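Protein SMG-7 (Caenorhabditis elegans, PDB 3ZHE) takes part in nonsense-mediated mRNA decay as the partner of SMG-5, with which it forms a heterodimer of 14-3-3-like, phosphopeptide-binding domains. Local coordinates at residues B[161-166]-B[193-198]; B[131-136]-B[153-158]. One frame throughout, in Å; residues are numbered along the deposited sequence.

Contact 1: B[161-166]-B[193-198]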
loop_
_atom_site.group_PDB
_atom_site.type_symbol
_atom_site.label_atom_id
_atom_site.label_comp_id
_atom_site.label_asym_id
_atom_site.label_seq_id
_atom_site.Cartn_x
_atom_site.Cartn_y
_atom_site.Cartn_z
ATOM N N PRO B 161 17.903 -5.256 -0.510
ATOM C CA PRO B 161 19.061 -5.008 0.356
ATOM C C PRO B 161 20.330 -4.777 -0.452
ATOM O O PRO B 161 21.337 -4.335 0.098
ATOM C CB PRO B 161 19.196 -6.316 1.151
ATOM C CG PRO B 161 17.912 -7.077 0.912
ATOM C CD PRO B 161 17.457 -6.656 -0.442
ATOM N N ALA B 162 20.278 -5.073 -1.747
ATOM C CA ALA B 162 21.466 -5.001 -2.592
ATOM C C ALA B 162 21.870 -3.571 -2.953
ATOM O O ALA B 162 22.886 -3.361 -3.614
ATOM C CB ALA B 162 21.275 -5.839 -3.850
ATOM N N ASP B 163 21.081 -2.595 -2.516
ATOM C CA ASP B 163 21.399 -1.190 -2.756
ATOM C C ASP B 163 21.959 -0.553 -1.487
ATOM O O ASP B 163 21.225 -0.312 -0.527
ATOM C CB ASP B 163 20.155 -0.430 -3.227
ATOM C CG ASP B 163 20.494 0.864 -3.945
ATOM O OD1 ASP B 163 21.597 1.405 -3.718
ATOM O OD2 ASP B 163 19.656 1.342 -4.740
ATOM N N GLY B 164 23.261 -0.279 -1.494
ATOM C CA GLY B 164 23.949 0.264 -0.334
ATOM C C GLY B 164 23.438 1.612 0.140
ATOM O O GLY B 164 23.592 1.967 1.314
ATOM N N ALA B 165 22.834 2.361 -0.777
ATOM C CA ALA B 165 22.261 3.664 -0.462
ATOM C C ALA B 165 21.295 3.568 0.711
ATOM O O ALA B 165 21.345 4.384 1.629
ATOM C CB ALA B 165 21.560 4.242 -1.679
ATOM N N VAL B 166 20.432 2.557 0.679
ATOM C CA VAL B 166 19.425 2.363 1.718
ATOM C C VAL B 166 20.080 2.172 3.082
ATOM O O VAL B 166 19.682 2.799 4.067
ATOM C CB VAL B 166 18.532 1.148 1.412
ATOM C CG1 VAL B 166 17.314 1.153 2.315
ATOM C CG2 VAL B 166 18.109 1.159 -0.048
ATOM N N ALA B 193 27.898 -3.316 0.560
ATOM C CA ALA B 193 26.702 -3.885 -0.051
ATOM C C ALA B 193 26.993 -4.364 -1.468
ATOM O O ALA B 193 28.121 -4.262 -1.945
ATOM C CB ALA B 193 25.577 -2.875 -0.053
ATOM N N THR B 194 25.972 -4.888 -2.139
ATOM C CA THR B 194 26.144 -5.411 -3.489
ATOM C C THR B 194 26.309 -4.271 -4.494
ATOM O O THR B 194 26.948 -4.435 -5.533
ATOM C CB THR B 194 24.975 -6.328 -3.902
ATOM O OG1 THR B 194 24.696 -7.254 -2.843
ATOM C CG2 THR B 194 25.324 -7.104 -5.165
ATOM N N MET B 195 25.743 -3.111 -4.173
ATOM C CA MET B 195 25.891 -1.931 -5.022
ATOM C C MET B 195 27.100 -1.095 -4.616
ATOM O O MET B 195 27.646 -0.346 -5.429
ATOM C CB MET B 195 24.626 -1.068 -4.993
ATOM C CG MET B 195 23.602 -1.413 -6.066
ATOM S SD MET B 195 24.290 -1.265 -7.727
ATOM C CE MET B 195 22.837 -1.552 -8.734
ATOM N N GLU B 196 27.504 -1.232 -3.355
ATOM C CA GLU B 196 28.628 -0.489 -2.783
ATOM C C GLU B 196 28.463 1.030 -2.853
ATOM O O GLU B 196 28.703 1.649 -3.890
ATOM C CB GLU B 196 29.952 -0.920 -3.421
ATOM C CG GLU B 196 30.175 -2.420 -3.388
ATOM C CD GLU B 196 31.555 -2.829 -3.863
ATOM O OE1 GLU B 196 32.285 -1.975 -4.410
ATOM O OE2 GLU B 196 31.911 -4.013 -3.685
ATOM N N PHE B 197 28.058 1.612 -1.729
ATOM C CA PHE B 197 27.894 3.054 -1.597
ATOM C C PHE B 197 29.122 3.631 -0.901
ATOM O O PHE B 197 29.179 3.674 0.329
ATOM C CB PHE B 197 26.633 3.357 -0.786
ATOM C CG PHE B 197 26.215 4.798 -0.820
ATOM C CD1 PHE B 197 25.493 5.298 -1.892
ATOM C CD2 PHE B 197 26.528 5.648 0.225
ATOM C CE1 PHE B 197 25.102 6.622 -1.925
ATOM C CE2 PHE B 197 26.138 6.973 0.199
ATOM C CZ PHE B 197 25.424 7.461 -0.878
ATOM N N PRO B 198 30.109 4.086 -1.691
ATOM C CA PRO B 198 31.443 4.449 -1.197
ATOM C C PRO B 198 31.438 5.618 -0.213
ATOM O O PRO B 198 32.268 5.642 0.694
ATOM C CB PRO B 198 32.195 4.844 -2.477
ATOM C CG PRO B 198 31.392 4.273 -3.602
ATOM C CD PRO B 198 29.978 4.347 -3.133
#
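F197 brings CD1 of its ring up to A165, at the first turn of helix 164-176. Its CG stands anti to the backbone N (chi1 -168°), which turns the ring toward this helix start and leaves CD1 3.9 Å from A165 CA and 4.1 Å from A165 CB. The ring meets that backbone obliquely, while CB of F197 rests 3.8 Å from G164 C. Cutting the side chain back to an alanine is likely to strip the ring from A165 CA and CB, leaving CB alone to touch G164.

A side chain at G164 would find little room beside A193 and F197. Having none, it lets A193 point its methyl in, CB to G164 CA at 3.5 Å, with the 193-198 loop folded over the start of the helix. Before this point the contact lies nearer solvent, T194 and M195 being exposed. A162 CB and T194 CB touch there, 3.7 Å apart. The first carbons of M195 pass D163 while the thioether end leads off; M195 CB stays 4.1 Å from D163 OD1, an approach of plain packing.

D163 has another job. It is the N-cap, its OD1 accepting a weak hydrogen bond from A165 N (3.3 Å), which places the carboxylate at the helix end, where the helix dipole would probably favour its negative charge.

The contact thus fastens the loop between helices 180-191 and 200-209 onto the N-terminal end of helix 164-176. W167 of that helix touches both segments, donating NE1 to P161 O and packing on A193. F197 is tied back to A190 through the backbone, and Y364, from a distant loop, meets A162 and takes a weak bond from T194 OG1.

Contact 2: B[131-136]-B[153-158]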
loop_
_atom_site.group_PDB
_atom_site.type_symbol
_atom_site.label_atom_id
_atom_site.label_comp_id
_atom_site.label_asym_id
_atom_site.label_seq_id
_atom_site.Cartn_x
_atom_site.Cartn_y
_atom_site.Cartn_z
ATOM N N TYR B 131 13.407 1.492 -4.692
ATOM C CA TYR B 131 13.970 2.816 -4.935
ATOM C C TYR B 131 12.981 3.919 -4.560
ATOM O O TYR B 131 13.337 4.881 -3.878
ATOM C CB TYR B 131 14.401 2.962 -6.396
ATOM C CG TYR B 131 15.233 4.195 -6.664
ATOM C CD1 TYR B 131 16.607 4.182 -6.470
ATOM C CD2 TYR B 131 14.644 5.372 -7.109
ATOM C CE1 TYR B 131 17.373 5.306 -6.711
ATOM C CE2 TYR B 131 15.403 6.503 -7.354
ATOM C CZ TYR B 131 16.767 6.463 -7.153
ATOM O OH TYR B 131 17.528 7.583 -7.395
ATOM N N VAL B 132 11.740 3.769 -5.013
ATOM C CA VAL B 132 10.674 4.712 -4.686
ATOM C C VAL B 132 10.515 4.854 -3.173
ATOM O O VAL B 132 10.438 5.970 -2.646
ATOM C CB VAL B 132 9.333 4.281 -5.323
ATOM C CG1 VAL B 132 8.169 5.046 -4.708
ATOM C CG2 VAL B 132 9.377 4.470 -6.832
ATOM N N LEU B 133 10.483 3.719 -2.480
ATOM C CA LEU B 133 10.405 3.719 -1.021
ATOM C C LEU B 133 11.606 4.425 -0.389
ATOM O O LEU B 133 11.458 5.186 0.574
ATOM C CB LEU B 133 10.289 2.287 -0.493
ATOM C CG LEU B 133 8.956 1.591 -0.770
ATOM C CD1 LEU B 133 9.014 0.123 -0.377
ATOM C CD2 LEU B 133 7.831 2.301 -0.033
ATOM N N LEU B 134 12.790 4.174 -0.943
ATOM C CA LEU B 134 14.017 4.820 -0.480
ATOM C C LEU B 134 13.903 6.340 -0.554
ATOM O O LEU B 134 14.175 7.049 0.422
ATOM C CB LEU B 134 15.215 4.348 -1.310
ATOM C CG LEU B 134 16.486 5.199 -1.225
ATOM C CD1 LEU B 134 17.123 5.113 0.156
ATOM C CD2 LEU B 134 17.483 4.803 -2.308
ATOM N N ARG B 135 13.486 6.836 -1.715
ATOM C CA ARG B 135 13.411 8.277 -1.936
ATOM C C ARG B 135 12.279 8.953 -1.161
ATOM O O ARG B 135 12.410 10.109 -0.750
ATOM C CB ARG B 135 13.331 8.600 -3.431
ATOM C CG ARG B 135 14.578 8.200 -4.206
ATOM C CD ARG B 135 15.837 8.487 -3.400
ATOM N NE ARG B 135 17.052 8.143 -4.131
ATOM C CZ ARG B 135 18.279 8.259 -3.634
ATOM N NH1 ARG B 135 18.459 8.708 -2.399
ATOM N NH2 ARG B 135 19.329 7.924 -4.372
ATOM N N MET B 136 11.174 8.239 -0.964
ATOM C CA MET B 136 10.119 8.728 -0.083
ATOM C C MET B 136 10.671 8.833 1.332
ATOM O O MET B 136 10.310 9.739 2.085
ATOM C CB MET B 136 8.901 7.802 -0.108
ATOM C CG MET B 136 7.971 8.030 -1.286
ATOM S SD MET B 136 7.306 9.707 -1.329
ATOM C CE MET B 136 6.439 9.768 0.237
ATOM N N TYR B 153 12.499 3.552 4.901
ATOM C CA TYR B 153 13.857 3.032 4.764
ATOM C C TYR B 153 13.945 1.530 5.016
ATOM O O TYR B 153 14.581 0.807 4.255
ATOM C CB TYR B 153 14.812 3.764 5.709
ATOM C CG TYR B 153 15.226 5.137 5.235
ATOM C CD1 TYR B 153 15.240 5.451 3.884
ATOM C CD2 TYR B 153 15.606 6.120 6.140
ATOM C CE1 TYR B 153 15.619 6.706 3.445
ATOM C CE2 TYR B 153 15.986 7.377 5.712
ATOM C CZ TYR B 153 15.991 7.665 4.365
ATOM O OH TYR B 153 16.371 8.919 3.946
ATOM N N GLU B 154 13.318 1.068 6.095
ATOM C CA GLU B 154 13.343 -0.348 6.447
ATOM C C GLU B 154 12.613 -1.185 5.402
ATOM O O GLU B 154 13.070 -2.273 5.034
ATOM C CB GLU B 154 12.733 -0.573 7.833
ATOM C CG GLU B 154 13.576 -0.047 8.984
ATOM C CD GLU B 154 12.863 -0.146 10.319
ATOM O OE1 GLU B 154 11.697 -0.592 10.338
ATOM O OE2 GLU B 154 13.468 0.223 11.348
ATOM N N GLN B 155 11.480 -0.674 4.925
ATOM C CA GLN B 155 10.743 -1.347 3.861
ATOM C C GLN B 155 11.609 -1.469 2.609
ATOM O O GLN B 155 11.764 -2.560 2.057
ATOM C CB GLN B 155 9.439 -0.607 3.550
ATOM C CG GLN B 155 8.407 -0.679 4.669
ATOM C CD GLN B 155 7.181 0.175 4.399
ATOM O OE1 GLN B 155 7.035 0.752 3.323
ATOM N NE2 GLN B 155 6.294 0.260 5.384
ATOM N N SER B 156 12.185 -0.346 2.186
ATOM C CA SER B 156 13.079 -0.302 1.032
ATOM C C SER B 156 14.224 -1.302 1.166
ATOM O O SER B 156 14.540 -2.029 0.222
ATOM C CB SER B 156 13.636 1.113 0.853
ATOM O OG SER B 156 14.726 1.139 -0.053
ATOM N N CYS B 157 14.838 -1.333 2.345
ATOM C CA CYS B 157 15.928 -2.257 2.633
ATOM C C CYS B 157 15.471 -3.708 2.521
ATOM O O CYS B 157 16.201 -4.556 2.010
ATOM C CB CYS B 157 16.495 -1.993 4.031
ATOM S SG CYS B 157 17.874 -3.064 4.497
ATOM N N ARG B 158 14.259 -3.987 2.993
ATOM C CA ARG B 158 13.714 -5.340 2.919
ATOM C C ARG B 158 13.477 -5.768 1.476
ATOM O O ARG B 158 13.807 -6.891 1.094
ATOM C CB ARG B 158 12.413 -5.462 3.719
ATOM C CG ARG B 158 11.852 -6.881 3.746
ATOM C CD ARG B 158 10.563 -6.988 4.549
ATOM N NE ARG B 158 9.416 -6.418 3.848
ATOM C CZ ARG B 158 8.699 -5.396 4.300
ATOM N NH1 ARG B 158 9.006 -4.833 5.461
ATOM N NH2 ARG B 158 7.671 -4.941 3.596
#
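This is a buried antiparallel helix-helix contact, the kind that pairs the two helices of a TPR, and residues 130-163 are indeed predicted to form one. The short axes pass 7.9 Å apart with their directions 158° from each other, so the helices run roughly antiparallel, about 22° off exact alignment.

S156 makes that closeness possible. Its small side chain faces L133, CB to CB at 3.8 Å, and the two CA atoms are 5.2 Å apart. The hydroxyl does not stop there: with OG anti to the backbone N (chi1 167°), it reaches across beside L134 CB and hydrogen-bonds to the carbonyl O of A130, one turn earlier on the opposite helix. A buried polar atom is thereby satisfied by the helix it packs on.

Around this centre the larger groups flank S156 on two sides. L133 crosses Q155 at about a right angle; its CD1 lies 4.0 Å from Q155 CB, while CD2 sits near OE1. On the other side Y153 brings the edge of its ring to the L134 carbonyl, with O near the ring plane and 3.4 Å from CE1. L134 CD1 also meets Y153 CE1, at 4.0 Å. The other branch of L134 turns back within its own helix, where CD2 covers one face of the R135 guanidinium at 3.7 Å from the plane.

Y153 OH is anchored by hydrogen bonds with D138, R141 and Q169, and D138 also forms a salt bridge with R135, whose guanidinium makes a cation-pi contact with W50. Thus helix 122-142 is wedged between helices 45-63 and 68-92 on one side and helix 146-159 on the other, while helix 164-176 packs on L134, Y153 and S156.

How the contacts relate
Reading from the N terminus, contact 2 comes first: helix 122-142 turns at 143-145 and helix 146-159 runs back along it, closing a tight hairpin. The chain then passes through N160 into helix 164-176, returns as helix 180-191, and only at 193-198 closes contact 1, a second, longer loop. The two are in series, neither nested nor crossed, with centres 12 Å apart. V166 joins them directly: leaving contact 1, its CG1 packs on C157 N at 3.5 Å and its CA faces L134 CD1 at 3.9 Å. Contact 2 pairs helices 122-142 and 146-159, while contact 1 ties the loop after helix 180-191 to the start of helix 164-176.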